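Local coordinates for F5/8 type C domain protein (Clostridium perfringens, PDB 7JRM) that forms part of the O-glycopeptidase ZmpB and probably helps it recognise mucin glycans through a family 51 carbohydrate-binding module, at residues A[23-28]-A[40-45]; A[111-114]-A[120-123]; A[304-309]-A[340-345]; A[419-424]-A[429-434]. All coordinates share one frame; numbering follows the deposited sequence.

Contact 1: A[23-28]-A[40-45]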
loop_
_atom_site.group_PDB
_atom_site.type_symbol
_atom_site.label_atom_id
_atom_site.label_comp_id
_atom_site.label_asym_id
_atom_site.label_seq_id
_atom_site.Cartn_x
_atom_site.Cartn_y
_atom_site.Cartn_z
ATOM N N ASP A 23 -3.883 -17.504 14.799
ATOM C CA ASP A 23 -4.369 -17.645 16.167
ATOM C C ASP A 23 -3.615 -18.805 16.807
ATOM O O ASP A 23 -3.861 -19.970 16.480
ATOM C CB ASP A 23 -5.878 -17.882 16.190
ATOM C CG ASP A 23 -6.430 -18.007 17.599
ATOM O OD1 ASP A 23 -5.759 -17.550 18.548
ATOM O OD2 ASP A 23 -7.539 -18.560 17.755
ATOM N N LEU A 24 -2.692 -18.482 17.716
ATOM C CA LEU A 24 -1.853 -19.506 18.330
ATOM C C LEU A 24 -2.643 -20.458 19.218
ATOM O O LEU A 24 -2.134 -21.532 19.557
ATOM C CB LEU A 24 -0.736 -18.850 19.142
ATOM C CG LEU A 24 0.367 -18.158 18.344
ATOM C CD1 LEU A 24 1.412 -17.586 19.281
ATOM C CD2 LEU A 24 1.002 -19.120 17.353
ATOM N N MET A 25 -3.864 -20.094 19.600
ATOM C CA MET A 25 -4.698 -20.922 20.460
ATOM C C MET A 25 -5.792 -21.649 19.690
ATOM O O MET A 25 -6.649 -22.290 20.308
ATOM C CB MET A 25 -5.315 -20.069 21.568
ATOM C CG MET A 25 -4.295 -19.351 22.434
ATOM S SD MET A 25 -3.434 -20.480 23.541
ATOM C CE MET A 25 -4.822 -21.365 24.244
ATOM N N LYS A 26 -5.782 -21.569 18.361
ATOM C CA LYS A 26 -6.804 -22.222 17.553
ATOM C C LYS A 26 -6.664 -23.737 17.656
ATOM O O LYS A 26 -5.601 -24.291 17.358
ATOM C CB LYS A 26 -6.692 -21.768 16.099
ATOM C CG LYS A 26 -7.570 -22.546 15.130
ATOM C CD LYS A 26 -9.038 -22.455 15.514
ATOM C CE LYS A 26 -9.932 -22.554 14.289
ATOM N NZ LYS A 26 -11.339 -22.178 14.599
ATOM N N GLY A 27 -7.734 -24.403 18.084
ATOM C CA GLY A 27 -7.739 -25.846 18.192
ATOM C C GLY A 27 -7.171 -26.404 19.475
ATOM O O GLY A 27 -7.045 -27.629 19.595
ATOM N N ILE A 28 -6.825 -25.557 20.438
ATOM C CA ILE A 28 -6.268 -26.006 21.709
ATOM C C ILE A 28 -7.398 -26.172 22.714
ATOM O O ILE A 28 -8.179 -25.241 22.946
ATOM C CB ILE A 28 -5.210 -25.017 22.227
ATOM C CG1 ILE A 28 -4.060 -24.895 21.226
ATOM C CG2 ILE A 28 -4.692 -25.454 23.590
ATOM C CD1 ILE A 28 -3.298 -26.185 21.011
ATOM N N SER A 40 -9.619 -21.904 29.214
ATOM C CA SER A 40 -9.292 -20.494 29.396
ATOM C C SER A 40 -7.991 -20.291 30.162
ATOM O O SER A 40 -7.427 -19.192 30.115
ATOM C CB SER A 40 -10.434 -19.779 30.119
ATOM O OG SER A 40 -10.651 -20.335 31.405
ATOM N N LYS A 41 -7.505 -21.314 30.863
ATOM C CA LYS A 41 -6.286 -21.212 31.652
ATOM C C LYS A 41 -5.067 -21.775 30.932
ATOM O O LYS A 41 -4.020 -21.964 31.561
ATOM C CB LYS A 41 -6.471 -21.922 32.995
ATOM N N VAL A 42 -5.171 -22.043 29.634
ATOM C CA VAL A 42 -4.058 -22.607 28.879
ATOM C C VAL A 42 -3.035 -21.513 28.609
ATOM O O VAL A 42 -3.382 -20.421 28.141
ATOM C CB VAL A 42 -4.553 -23.240 27.569
ATOM C CG1 VAL A 42 -3.374 -23.629 26.688
ATOM C CG2 VAL A 42 -5.427 -24.447 27.861
ATOM N N GLN A 43 -1.771 -21.800 28.909
ATOM C CA GLN A 43 -0.673 -20.879 28.670
ATOM C C GLN A 43 0.336 -21.516 27.722
ATOM O O GLN A 43 0.372 -22.736 27.545
ATOM C CB GLN A 43 0.016 -20.480 29.982
ATOM N N ILE A 44 1.160 -20.670 27.113
ATOM C CA ILE A 44 2.183 -21.118 26.174
ATOM C C ILE A 44 3.495 -21.283 26.928
ATOM O O ILE A 44 3.979 -20.341 27.566
ATOM C CB ILE A 44 2.337 -20.132 25.006
ATOM C CG1 ILE A 44 1.005 -19.968 24.269
ATOM C CG2 ILE A 44 3.424 -20.604 24.052
ATOM C CD1 ILE A 44 0.497 -18.546 24.240
ATOM N N LYS A 45 4.073 -22.481 26.854
ATOM C CA LYS A 45 5.321 -22.770 27.549
ATOM C C LYS A 45 6.548 -22.555 26.674
ATOM O O LYS A 45 7.608 -22.180 27.189
ATOM C CB LYS A 45 5.309 -24.209 28.071
ATOM C CG LYS A 45 6.468 -24.547 28.995
ATOM C CD LYS A 45 6.262 -25.892 29.670
#

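Contact 2: A[111-114]-A[120-123]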
loop_
_atom_site.group_PDB
_atom_site.type_symbol
_atom_site.label_atom_id
_atom_site.label_comp_id
_atom_site.label_asym_id
_atom_site.label_seq_id
_atom_site.Cartn_x
_atom_site.Cartn_y
_atom_site.Cartn_z
ATOM N N GLN A 111 -20.523 -34.944 -6.157
ATOM C CA GLN A 111 -19.571 -33.991 -5.608
ATOM C C GLN A 111 -18.997 -34.501 -4.292
ATOM O O GLN A 111 -19.636 -35.264 -3.560
ATOM C CB GLN A 111 -20.234 -32.630 -5.390
ATOM C CG GLN A 111 -20.582 -31.882 -6.666
ATOM C CD GLN A 111 -21.412 -30.641 -6.399
ATOM O OE1 GLN A 111 -22.548 -30.727 -5.932
ATOM N NE2 GLN A 111 -20.845 -29.475 -6.692
ATOM N N ILE A 112 -17.772 -34.074 -3.994
ATOM C CA ILE A 112 -17.142 -34.421 -2.726
ATOM C C ILE A 112 -17.876 -33.700 -1.604
ATOM O O ILE A 112 -17.936 -32.464 -1.576
ATOM C CB ILE A 112 -15.650 -34.069 -2.740
ATOM C CG1 ILE A 112 -14.901 -34.995 -3.698
ATOM C CG2 ILE A 112 -15.070 -34.154 -1.338
ATOM C CD1 ILE A 112 -13.508 -34.527 -4.032
ATOM N N ARG A 113 -18.443 -34.468 -0.677
ATOM C CA ARG A 113 -19.270 -33.913 0.384
ATOM C C ARG A 113 -18.924 -34.583 1.704
ATOM O O ARG A 113 -18.932 -35.813 1.801
ATOM C CB ARG A 113 -20.762 -34.094 0.072
ATOM C CG ARG A 113 -21.249 -33.253 -1.098
ATOM C CD ARG A 113 -22.662 -33.629 -1.514
ATOM N NE ARG A 113 -22.781 -35.039 -1.873
ATOM C CZ ARG A 113 -23.744 -35.843 -1.434
ATOM N NH1 ARG A 113 -24.677 -35.377 -0.615
ATOM N NH2 ARG A 113 -23.775 -37.112 -1.812
ATOM N N LEU A 114 -18.626 -33.770 2.715
ATOM C CA LEU A 114 -18.307 -34.246 4.051
ATOM C C LEU A 114 -19.219 -33.562 5.060
ATOM O O LEU A 114 -19.979 -32.648 4.727
ATOM C CB LEU A 114 -16.834 -33.992 4.400
ATOM C CG LEU A 114 -15.802 -34.727 3.543
ATOM C CD1 LEU A 114 -14.392 -34.441 4.037
ATOM C CD2 LEU A 114 -16.080 -36.221 3.536
ATOM N N SER A 120 -23.954 -29.618 9.342
ATOM C CA SER A 120 -24.167 -29.225 7.960
ATOM C C SER A 120 -23.179 -29.956 7.055
ATOM O O SER A 120 -22.172 -30.506 7.506
ATOM C CB SER A 120 -24.020 -27.711 7.793
ATOM O OG SER A 120 -22.699 -27.288 8.077
ATOM N N VAL A 121 -23.483 -29.960 5.760
ATOM C CA VAL A 121 -22.683 -30.669 4.767
ATOM C C VAL A 121 -21.764 -29.674 4.075
ATOM O O VAL A 121 -22.212 -28.609 3.630
ATOM C CB VAL A 121 -23.577 -31.396 3.749
ATOM C CG1 VAL A 121 -22.741 -31.953 2.604
ATOM C CG2 VAL A 121 -24.361 -32.507 4.431
ATOM N N GLU A 122 -20.482 -30.016 3.986
ATOM C CA GLU A 122 -19.496 -29.200 3.290
ATOM C C GLU A 122 -19.231 -29.811 1.919
ATOM O O GLU A 122 -18.813 -30.970 1.822
ATOM C CB GLU A 122 -18.200 -29.099 4.094
ATOM C CG GLU A 122 -17.212 -28.084 3.546
ATOM C CD GLU A 122 -17.559 -26.663 3.936
ATOM O OE1 GLU A 122 -18.351 -26.482 4.885
ATOM O OE2 GLU A 122 -17.044 -25.725 3.292
ATOM N N THR A 123 -19.473 -29.034 0.868
ATOM C CA THR A 123 -19.270 -29.478 -0.504
ATOM C C THR A 123 -17.960 -28.908 -1.031
ATOM O O THR A 123 -17.742 -27.692 -0.981
ATOM C CB THR A 123 -20.432 -29.046 -1.399
ATOM O OG1 THR A 123 -21.675 -29.375 -0.764
ATOM C CG2 THR A 123 -20.355 -29.746 -2.745
#

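Contact 3: A[304-309]-A[340-345]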
loop_
_atom_site.group_PDB
_atom_site.type_symbol
_atom_site.label_atom_id
_atom_site.label_comp_id
_atom_site.label_asym_id
_atom_site.label_seq_id
_atom_site.Cartn_x
_atom_site.Cartn_y
_atom_site.Cartn_z
ATOM N N LYS A 304 12.432 45.195 -1.164
ATOM C CA LYS A 304 12.387 45.723 0.195
ATOM C C LYS A 304 10.955 45.899 0.685
ATOM O O LYS A 304 10.707 45.847 1.895
ATOM C CB LYS A 304 13.138 47.052 0.266
ATOM N N TYR A 305 10.005 46.106 -0.231
ATOM C CA TYR A 305 8.612 46.247 0.177
ATOM C C TYR A 305 8.009 44.909 0.582
ATOM O O TYR A 305 7.160 44.860 1.480
ATOM C CB TYR A 305 7.796 46.883 -0.947
ATOM C CG TYR A 305 8.042 48.367 -1.112
ATOM C CD1 TYR A 305 9.215 48.837 -1.689
ATOM C CD2 TYR A 305 7.102 49.296 -0.687
ATOM C CE1 TYR A 305 9.445 50.192 -1.840
ATOM C CE2 TYR A 305 7.322 50.654 -0.834
ATOM C CZ TYR A 305 8.495 51.096 -1.412
ATOM O OH TYR A 305 8.718 52.445 -1.560
ATOM N N LEU A 306 8.427 43.819 -0.066
ATOM C CA LEU A 306 8.003 42.495 0.374
ATOM C C LEU A 306 8.593 42.162 1.738
ATOM O O LEU A 306 7.919 41.563 2.585
ATOM C CB LEU A 306 8.406 41.444 -0.661
ATOM C CG LEU A 306 8.106 39.984 -0.316
ATOM C CD1 LEU A 306 6.619 39.784 -0.071
ATOM C CD2 LEU A 306 8.601 39.059 -1.417
ATOM N N LEU A 307 9.852 42.546 1.967
ATOM C CA LEU A 307 10.465 42.349 3.276
ATOM C C LEU A 307 9.724 43.133 4.352
ATOM O O LEU A 307 9.487 42.622 5.453
ATOM C CB LEU A 307 11.938 42.757 3.230
ATOM C CG LEU A 307 12.648 42.947 4.572
ATOM C CD1 LEU A 307 12.865 41.608 5.256
ATOM C CD2 LEU A 307 13.970 43.677 4.380
ATOM N N LYS A 308 9.344 44.376 4.047
ATOM C CA LYS A 308 8.581 45.173 5.003
ATOM C C LYS A 308 7.180 44.605 5.197
ATOM O O LYS A 308 6.634 44.650 6.306
ATOM C CB LYS A 308 8.515 46.627 4.534
ATOM C CG LYS A 308 7.736 47.550 5.459
ATOM C CD LYS A 308 8.307 47.533 6.866
ATOM C CE LYS A 308 7.613 48.554 7.752
ATOM N NZ LYS A 308 7.897 49.949 7.316
ATOM N N SER A 309 6.583 44.064 4.131
ATOM C CA SER A 309 5.249 43.484 4.244
ATOM C C SER A 309 5.257 42.250 5.138
ATOM O O SER A 309 4.337 42.052 5.940
ATOM C CB SER A 309 4.709 43.140 2.856
ATOM O OG SER A 309 4.225 44.296 2.193
ATOM N N THR A 340 9.884 37.365 -5.219
ATOM C CA THR A 340 10.972 36.437 -4.938
ATOM C C THR A 340 11.159 36.269 -3.435
ATOM O O THR A 340 11.252 37.250 -2.692
ATOM C CB THR A 340 12.269 36.930 -5.580
ATOM O OG1 THR A 340 12.096 37.015 -7.000
ATOM C CG2 THR A 340 13.415 35.976 -5.273
ATOM N N GLY A 341 11.206 35.011 -2.990
ATOM C CA GLY A 341 11.285 34.660 -1.590
ATOM C C GLY A 341 10.017 34.025 -1.054
ATOM O O GLY A 341 10.086 33.198 -0.137
ATOM N N LEU A 342 8.862 34.386 -1.619
ATOM C CA LEU A 342 7.587 33.837 -1.172
ATOM C C LEU A 342 7.416 32.367 -1.529
ATOM O O LEU A 342 6.453 31.745 -1.067
ATOM C CB LEU A 342 6.432 34.648 -1.762
ATOM C CG LEU A 342 5.916 35.792 -0.889
ATOM C CD1 LEU A 342 4.681 36.428 -1.508
ATOM C CD2 LEU A 342 5.624 35.295 0.517
ATOM N N GLU A 343 8.316 31.798 -2.333
ATOM C CA GLU A 343 8.270 30.371 -2.623
ATOM C C GLU A 343 8.639 29.515 -1.419
ATOM O O GLU A 343 8.521 28.288 -1.494
ATOM C CB GLU A 343 9.195 30.041 -3.797
ATOM C CG GLU A 343 10.678 30.235 -3.506
ATOM C CD GLU A 343 11.121 31.678 -3.650
ATOM O OE1 GLU A 343 10.323 32.501 -4.147
ATOM O OE2 GLU A 343 12.268 31.990 -3.271
ATOM N N ASN A 344 9.079 30.129 -0.320
ATOM C CA ASN A 344 9.427 29.399 0.891
ATOM C C ASN A 344 8.263 29.263 1.862
ATOM O O ASN A 344 8.319 28.417 2.761
ATOM C CB ASN A 344 10.599 30.084 1.603
ATOM C CG ASN A 344 11.900 29.965 0.832
ATOM O OD1 ASN A 344 12.503 28.894 0.770
ATOM N ND2 ASN A 344 12.339 31.070 0.241
ATOM N N ALA A 345 7.214 30.073 1.707
ATOM C CA ALA A 345 6.042 30.019 2.583
ATOM C C ALA A 345 5.109 28.920 2.082
ATOM O O ALA A 345 4.081 29.167 1.446
ATOM C CB ALA A 345 5.344 31.371 2.633
#

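Contact 4: A[419-424]-A[429-434]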
loop_
_atom_site.group_PDB
_atom_site.type_symbol
_atom_site.label_atom_id
_atom_site.label_comp_id
_atom_site.label_asym_id
_atom_site.label_seq_id
_atom_site.Cartn_x
_atom_site.Cartn_y
_atom_site.Cartn_z
ATOM N N THR A 419 -6.634 57.247 -27.779
ATOM C CA THR A 419 -6.023 55.976 -28.156
ATOM C C THR A 419 -5.597 56.034 -29.618
ATOM O O THR A 419 -6.442 56.121 -30.516
ATOM C CB THR A 419 -7.001 54.828 -27.918
ATOM O OG1 THR A 419 -7.219 54.669 -26.511
ATOM C CG2 THR A 419 -6.452 53.529 -28.491
ATOM N N ILE A 420 -4.286 55.991 -29.863
ATOM C CA ILE A 420 -3.794 56.090 -31.232
ATOM C C ILE A 420 -3.763 54.737 -31.929
ATOM O O ILE A 420 -3.753 54.689 -33.166
ATOM C CB ILE A 420 -2.405 56.750 -31.262
ATOM C CG1 ILE A 420 -1.306 55.711 -31.029
ATOM C CG2 ILE A 420 -2.328 57.866 -30.229
ATOM C CD1 ILE A 420 0.067 56.311 -30.860
ATOM N N LEU A 421 -3.756 53.640 -31.176
ATOM C CA LEU A 421 -3.832 52.304 -31.752
ATOM C C LEU A 421 -4.134 51.313 -30.637
ATOM O O LEU A 421 -3.935 51.602 -29.454
ATOM C CB LEU A 421 -2.542 51.929 -32.503
ATOM C CG LEU A 421 -1.297 51.375 -31.802
ATOM C CD1 LEU A 421 -1.387 49.871 -31.559
ATOM C CD2 LEU A 421 -0.062 51.697 -32.628
ATOM N N GLU A 422 -4.628 50.142 -31.035
ATOM C CA GLU A 422 -4.963 49.077 -30.102
ATOM C C GLU A 422 -4.941 47.757 -30.858
ATOM O O GLU A 422 -5.392 47.690 -32.004
ATOM C CB GLU A 422 -6.333 49.311 -29.455
ATOM C CG GLU A 422 -6.761 48.225 -28.483
ATOM C CD GLU A 422 -7.915 48.657 -27.601
ATOM O OE1 GLU A 422 -7.833 49.754 -27.007
ATOM O OE2 GLU A 422 -8.902 47.899 -27.499
ATOM N N GLN A 423 -4.411 46.717 -30.218
ATOM C CA GLN A 423 -4.271 45.417 -30.859
ATOM C C GLN A 423 -4.294 44.327 -29.794
ATOM O O GLN A 423 -4.447 44.597 -28.599
ATOM C CB GLN A 423 -2.985 45.349 -31.688
ATOM C CG GLN A 423 -1.714 45.378 -30.854
ATOM C CD GLN A 423 -0.543 45.983 -31.601
ATOM O OE1 GLN A 423 -0.718 46.837 -32.469
ATOM N NE2 GLN A 423 0.664 45.540 -31.266
ATOM N N ASP A 424 -4.140 43.085 -30.243
ATOM C CA ASP A 424 -4.084 41.947 -29.341
ATOM C C ASP A 424 -2.686 41.806 -28.751
ATOM O O ASP A 424 -1.680 42.103 -29.401
ATOM C CB ASP A 424 -4.477 40.661 -30.071
ATOM C CG ASP A 424 -5.977 40.448 -30.112
ATOM O OD1 ASP A 424 -6.723 41.400 -29.802
ATOM O OD2 ASP A 424 -6.410 39.328 -30.456
ATOM N N PHE A 429 5.563 43.541 -28.303
ATOM C CA PHE A 429 4.853 44.448 -29.194
ATOM C C PHE A 429 5.839 45.388 -29.871
ATOM O O PHE A 429 6.848 45.790 -29.282
ATOM C CB PHE A 429 3.776 45.259 -28.446
ATOM C CG PHE A 429 4.309 46.097 -27.315
ATOM C CD1 PHE A 429 4.730 47.398 -27.533
ATOM C CD2 PHE A 429 4.373 45.585 -26.030
ATOM C CE1 PHE A 429 5.216 48.171 -26.493
ATOM C CE2 PHE A 429 4.856 46.352 -24.984
ATOM C CZ PHE A 429 5.277 47.646 -25.216
ATOM N N THR A 430 5.537 45.730 -31.122
ATOM C CA THR A 430 6.344 46.653 -31.912
ATOM C C THR A 430 5.443 47.773 -32.402
ATOM O O THR A 430 4.412 47.512 -33.032
ATOM C CB THR A 430 7.013 45.938 -33.092
ATOM O OG1 THR A 430 8.132 45.178 -32.619
ATOM C CG2 THR A 430 7.494 46.944 -34.127
ATOM N N ILE A 431 5.824 49.014 -32.111
ATOM C CA ILE A 431 5.031 50.190 -32.448
ATOM C C ILE A 431 5.799 51.020 -33.466
ATOM O O ILE A 431 6.970 51.357 -33.246
ATOM C CB ILE A 431 4.702 51.026 -31.200
ATOM C CG1 ILE A 431 3.833 50.221 -30.233
ATOM C CG2 ILE A 431 4.010 52.325 -31.593
ATOM C CD1 ILE A 431 3.938 50.681 -28.798
ATOM N N ASN A 432 5.144 51.346 -34.578
ATOM C CA ASN A 432 5.735 52.250 -35.553
ATOM C C ASN A 432 5.708 53.673 -35.011
ATOM O O ASN A 432 4.670 54.151 -34.542
ATOM C CB ASN A 432 4.982 52.169 -36.881
ATOM C CG ASN A 432 5.329 53.309 -37.823
ATOM O OD1 ASN A 432 6.463 53.787 -37.850
ATOM N ND2 ASN A 432 4.348 53.751 -38.602
ATOM N N THR A 433 6.852 54.353 -35.075
ATOM C CA THR A 433 6.973 55.706 -34.553
ATOM C C THR A 433 7.389 56.727 -35.603
ATOM O O THR A 433 7.567 57.902 -35.264
ATOM C CB THR A 433 7.975 55.741 -33.390
ATOM O OG1 THR A 433 7.906 57.015 -32.741
ATOM C CG2 THR A 433 9.388 55.522 -33.894
ATOM N N LYS A 434 7.548 56.317 -36.865
ATOM C CA LYS A 434 7.942 57.261 -37.906
ATOM C C LYS A 434 6.839 58.269 -38.203
ATOM O O LYS A 434 7.129 59.432 -38.508
ATOM C CB LYS A 434 8.326 56.512 -39.179
ATOM C CG LYS A 434 9.577 55.659 -39.049
ATOM C CD LYS A 434 9.696 54.676 -40.204
ATOM C CE LYS A 434 8.436 53.836 -40.354
ATOM N NZ LYS A 434 8.242 52.915 -39.200
#

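Contact 1: A[23-28]-A[40-45]
Met25 and Val42 meet flank to flank, running past each other in opposite directions. The Met25 chain folds twice, at chi2 (-73°) and chi3 (-49°), and this lays its terminal methyl CE 3.6 Å from Val42 CG1. The same valine methyl also receives Ile28, whose CG2 stands 3.8 Å from Val42 CG1, so one branch of Val42 is shared by two side chains. Farther along the strand the contact is thinner: Met25 SD comes within 4.4 Å of Ile44 CD1.

No hydrogen bond crosses between the segments; those inside 23-28 shape it. A type I turn from Asp23 to Lys26 runs into a type II turn from Met25 to Ile28, closed by Lys26 N to Asp23 O (3.1 Å) and Ile28 N to Met25 O (3.3 Å). Asp23 OD1 adds a weak bond from Met25 N. Gly27 supplies the positive phi of the second turn.

Within the Ig-like domain, the double turn is tied to the sheet: Leu24 O is bonded by Tyr61 OH and Arg75 NH2, and Met25 and Ile28 both rest on Tyr61 of strand 55-64. That strand pairs through Ser62 and Val60 with Gln43 and Lys45, on the outermost strand 43-47 of the four-stranded sheet.

Contact 2: A[111-114]-A[120-123]
Leu114 and Glu122 form a hydrogen-bonded pair of an antiparallel hairpin, each giving its N-H to the other's carbonyl. Leu114 N donates to Glu122 O at 2.9 Å, nearly straight (166°) and in the carbonyl plane. Glu122 N returns the bond to Leu114 O at 2.8 Å, tilted from that plane by 27°. Both oxygens take a second, weaker partner: Arg113 CA lies 3.3 Å from Glu122 O, and Val121 CA 3.4 Å from Leu114 O, as CA-H...O contacts.

Next to this pair, Arg113 and Thr123 are non-hydrogen-bonded partners, their side chains alongside and pointing the same way, with Arg113 CG 3.9 Å from Thr123 OG1. The other branch of Thr123, CG2, sits anti to its own backbone N and meets the amide carbon CD of Gln111 at 3.9 Å. Ile112 bonds onward with Phe124, while Arg113 pairs with the backbone of Arg154, and Arg113 N also makes a weak bond to Asp153 OD1.

Two polar side chains of 120-123 find partners in the connecting turn: Glu122 OE1 in Asn116 ND2, Ser120 OG in Asp118 and Asn116. The pairing thus rests on main-chain bonds; side chains add van der Waals contact across the strands, and the polar ends of Ser120 and Glu122 bond into the turn.

Contact 3: A[304-309]-A[340-345]
Leu306 and Leu342 face each other with their isobutyl ends at an oblique angle. Leu306 CD1 is the methyl that meets the other leucine, lying 4.1 Å from both CD1 and CG of Leu342. The side chain of Leu306 reaches across because its CG is anti to the backbone N (chi1 177°), which carries both methyls off the helix toward 340-345. Its second methyl takes a different partner: Leu306 CD2 settles 3.5 Å from Thr340 O, a methyl-to-carbonyl contact. The two branches thus divide their contacts, one to the leucine and the other to the backbone oxygen two residues before it. No hydrogen bond joins the segments.

The second segment holds its own shape. Gly341, with positive phi, leads into the 3-10 turn of 342-344. Its N donates to Glu343 OE1 at 2.9 Å, on the syn side of the carboxylate but 26° out of its plane. Gly341 O accepts twice from Asn344, from its N at 3.2 Å and from ND2 at 3.1 Å, both arriving from the same face of the carbonyl plane. Thr340 OG1 is bonded to Asp338.

The sequence suggests leucine-rich repeats of the internalin kind. Segment 340-345 lies in the loop between the parallel strands 330-332 and 350-352. Leu306 also rests on Leu333 just past the first of these, Ser334 N bonds Ser309 OG of helix 304-314, and Leu342 leans on Met325 of helix 322-326.

Contact 4: A[419-424]-A[429-434]
The side-chain amide of Gln423 and the ring of Phe429 are the flat groups here, and the amide does not stack on the ring: Gln423 NE2 stands 4.2 Å from Phe429 CB, the carbon that carries the ring, while the end of the phenylalanine leads away. The Phe429 side chain also touches Val443 on strand 440-449 and Ser396 in a loop. With chi1 at 68° the Gln423 chain reaches toward 429-434. The amide of Asn432 serves its own segment: Lys434 N donates to Asn432 OD1 at 2.9 Å, from above the carbonyl plane (45° out of it), which makes an Asx turn where the strand ends.

Farther along, Leu421 CD2 and Ile431 CG2 meet at 4.2 Å, methyl against methyl. The backbones are well apart there, with Leu421 CA 9.1 Å from Ile431 CA, and no hydrogen bond crosses. The strands belong to different sheets, consistent with sheet-on-sheet packing as in a beta sandwich. Strand 419-424 is the outermost member of a seven-stranded mixed sheet, bonded through Ile420, Leu421 and Gln423 to strand 407-413. After a short connection the chain returns as strand 428-432, paired instead with strand 391-395.

Ile431 lies on Val443 as Phe429 does, and also on Val392. On the strand 419-424 side, Glu422 OE1 makes a salt bridge to Arg411, and Leu421 also packs on Val412.

How the contacts relate
The four contacts follow one another along the chain without interleaving, and they fall at two ends of an elongated molecule. Contacts 1 and 2 lie on one side of the chain's centre, 29 Å apart between centres, in the Ig-like and NPCBM/NEW2 domains respectively. Contacts 3 and 4 lie on the other side, their centres 36 Å apart. Even the closest pair across the centre, contacts 1 and 3, is 66 Å apart between centres and about 49 Å between nearest atoms, so the two groups do not touch. Contact 2 lies in the same NPCBM/NEW2 domain as the calcium site of Ser163, Val206, Asp208, Gly210 and Asp214, but none of the contacts contributes a residue to that site.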